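Local structure of CELL division inhibitor (Pyrococcus furiosus, 1G3Q) at residues R32-V37 / F114-C119. The protein binds ADP and magnesium and is probably an ATP-hydrolysing MinD-type regulator of cell division. Sequence-based numbering, arbitrary orientation.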
loop_
_atom_site.group_PDB
_atom_site.type_symbol
_atom_site.label_atom_id
_atom_site.label_comp_id
_atom_site.label_asym_id
_atom_site.label_seq_id
_atom_site.Cartn_x
_atom_site.Cartn_y
_atom_site.Cartn_z
ATOM N N ARG A 32 -9.569 5.922 -12.498
ATOM C CA ARG A 32 -9.319 6.770 -11.335
ATOM C C ARG A 32 -7.870 7.254 -11.329
ATOM O O ARG A 32 -6.960 6.494 -11.661
ATOM C CB ARG A 32 -9.603 5.998 -10.042
ATOM C CG ARG A 32 -10.920 5.231 -10.047
ATOM C CD ARG A 32 -12.120 6.151 -10.250
ATOM N NE ARG A 32 -13.348 5.388 -10.469
ATOM C CZ ARG A 32 -14.559 5.928 -10.578
ATOM N NH1 ARG A 32 -15.619 5.151 -10.778
ATOM N NH2 ARG A 32 -14.718 7.243 -10.477
ATOM N N LYS A 33 -7.660 8.513 -10.954
ATOM C CA LYS A 33 -6.311 9.077 -10.902
ATOM C C LYS A 33 -5.691 8.686 -9.567
ATOM O O LYS A 33 -6.172 9.090 -8.505
ATOM C CB LYS A 33 -6.361 10.600 -11.044
ATOM C CG LYS A 33 -4.993 11.253 -11.190
ATOM C CD LYS A 33 -5.115 12.761 -11.372
ATOM C CE LYS A 33 -3.752 13.433 -11.404
ATOM N NZ LYS A 33 -3.869 14.923 -11.463
ATOM N N VAL A 34 -4.615 7.910 -9.629
ATOM C CA VAL A 34 -3.956 7.405 -8.428
ATOM C C VAL A 34 -2.521 7.863 -8.185
ATOM O O VAL A 34 -1.733 8.012 -9.118
ATOM C CB VAL A 34 -3.926 5.862 -8.451
ATOM C CG1 VAL A 34 -3.366 5.328 -7.145
ATOM C CG2 VAL A 34 -5.320 5.309 -8.722
ATOM N N LEU A 35 -2.194 8.080 -6.915
ATOM C CA LEU A 35 -0.836 8.438 -6.516
ATOM C C LEU A 35 -0.397 7.344 -5.549
ATOM O O LEU A 35 -0.974 7.191 -4.467
ATOM C CB LEU A 35 -0.769 9.787 -5.793
ATOM C CG LEU A 35 0.654 10.079 -5.280
ATOM C CD1 LEU A 35 1.610 10.228 -6.468
ATOM C CD2 LEU A 35 0.673 11.338 -4.425
ATOM N N ALA A 36 0.600 6.565 -5.952
ATOM C CA ALA A 36 1.123 5.502 -5.102
ATOM C C ALA A 36 2.284 6.125 -4.333
ATOM O O ALA A 36 3.260 6.576 -4.930
ATOM C CB ALA A 36 1.608 4.334 -5.958
ATOM N N VAL A 37 2.172 6.154 -3.009
ATOM C CA VAL A 37 3.196 6.757 -2.167
ATOM C C VAL A 37 4.036 5.721 -1.419
ATOM O O VAL A 37 3.498 4.840 -0.752
ATOM C CB VAL A 37 2.548 7.708 -1.131
ATOM C CG1 VAL A 37 3.615 8.333 -0.245
ATOM C CG2 VAL A 37 1.750 8.798 -1.851
ATOM N N PHE A 114 -7.318 8.846 -5.577
ATOM C CA PHE A 114 -6.814 7.918 -4.576
ATOM C C PHE A 114 -5.329 8.139 -4.335
ATOM O O PHE A 114 -4.554 8.315 -5.278
ATOM C CB PHE A 114 -7.003 6.470 -5.038
ATOM C CG PHE A 114 -8.415 5.977 -4.953
ATOM C CD1 PHE A 114 -8.919 5.472 -3.756
ATOM C CD2 PHE A 114 -9.244 6.014 -6.070
ATOM C CE1 PHE A 114 -10.232 5.006 -3.673
ATOM C CE2 PHE A 114 -10.557 5.552 -5.997
ATOM C CZ PHE A 114 -11.051 5.047 -4.795
ATOM N N ILE A 115 -4.941 8.150 -3.067
ATOM C CA ILE A 115 -3.539 8.268 -2.704
ATOM C C ILE A 115 -3.336 7.039 -1.835
ATOM O O ILE A 115 -3.881 6.945 -0.734
ATOM C CB ILE A 115 -3.236 9.554 -1.902
ATOM C CG1 ILE A 115 -3.505 10.783 -2.778
ATOM C CG2 ILE A 115 -1.778 9.548 -1.438
ATOM C CD1 ILE A 115 -3.176 12.114 -2.121
ATOM N N LEU A 116 -2.583 6.073 -2.343
ATOM C CA LEU A 116 -2.355 4.845 -1.595
ATOM C C LEU A 116 -0.960 4.879 -0.986
ATOM O O LEU A 116 0.036 4.950 -1.705
ATOM C CB LEU A 116 -2.520 3.640 -2.523
ATOM C CG LEU A 116 -3.815 3.655 -3.353
ATOM C CD1 LEU A 116 -3.886 2.405 -4.229
ATOM C CD2 LEU A 116 -5.029 3.715 -2.419
ATOM N N ILE A 117 -0.895 4.833 0.342
ATOM C CA ILE A 117 0.383 4.893 1.040
ATOM C C ILE A 117 0.911 3.526 1.456
ATOM O O ILE A 117 0.317 2.846 2.293
ATOM C CB ILE A 117 0.290 5.761 2.317
ATOM C CG1 ILE A 117 -0.410 7.089 2.013
ATOM C CG2 ILE A 117 1.690 6.020 2.859
ATOM C CD1 ILE A 117 -0.839 7.854 3.269
ATOM N N ASP A 118 2.031 3.135 0.862
ATOM C CA ASP A 118 2.685 1.872 1.181
ATOM C C ASP A 118 3.410 2.155 2.495
ATOM O O ASP A 118 4.363 2.931 2.527
ATOM C CB ASP A 118 3.691 1.525 0.079
ATOM C CG ASP A 118 4.336 0.165 0.273
ATOM O OD1 ASP A 118 3.997 -0.541 1.252
ATOM O OD2 ASP A 118 5.189 -0.194 -0.569
ATOM N N CYS A 119 2.956 1.535 3.578
ATOM C CA CYS A 119 3.562 1.774 4.885
ATOM C C CYS A 119 4.452 0.663 5.406
ATOM O O CYS A 119 4.296 -0.503 5.047
ATOM C CB CYS A 119 2.473 2.007 5.943
ATOM S SG CYS A 119 1.293 3.318 5.592
#
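The Phe114 ring meets Arg32 at its edge: Arg32 CB lies near the ring plane, 4.0 Å from Phe114 CD2. Phe114 opens strand 114-118, which runs parallel to strand 34-38 in the central sheet of a P-loop NTPase fold; Arg32 lies in the loop just before strand 34-38. Arg32 CG lies 4.1 Å from Phe114 CE2. The bend at chi2 (-60°) then carries the arginine chain away, and its NE forms a salt bridge with Glu234. The guanidinium is not stacked on the ring; the two planes stand 78° apart. Arg3 and Ile5 of the neighbouring strand 3-8 also touch Phe114.

Five backbone hydrogen bonds join the two segments. Phe114 N to Lys33 O is the longest, at 3.2 Å. Val37 N to Leu116 O is 2.8 Å and nearly straight at the hydrogen (174°). Leu35 uses both its N and its O, bonding to Phe114 O and Leu116 N.

Side chains alternate between the two faces. Val34, Ala36, Phe114 and Leu116 share one face, where Val34 CG1 meets Leu116 CD1 at 4.2 Å. Ser24 of helix 16-29 touches both Ala36 and Leu116. The other face carries Leu35, Val37, Ile115 and Ile117, with Ile105 of helix 101-106 packed on the last three. Here Val37 CG2 and Ile115 CG2 touch at 3.6 Å.

The strand pair ends at the nucleotide site. Asp118 is a magnesium ligand in a structure of this protein; here its side chain lies about 4 Å from the bound magnesium ion at the nearest atoms, without binding it directly. Asp118 OD2 hydrogen-bonds to Thr17 OG1. Its backbone is tied to strand 34-38 by Asp118 N to Val37 O, 2.8 Å.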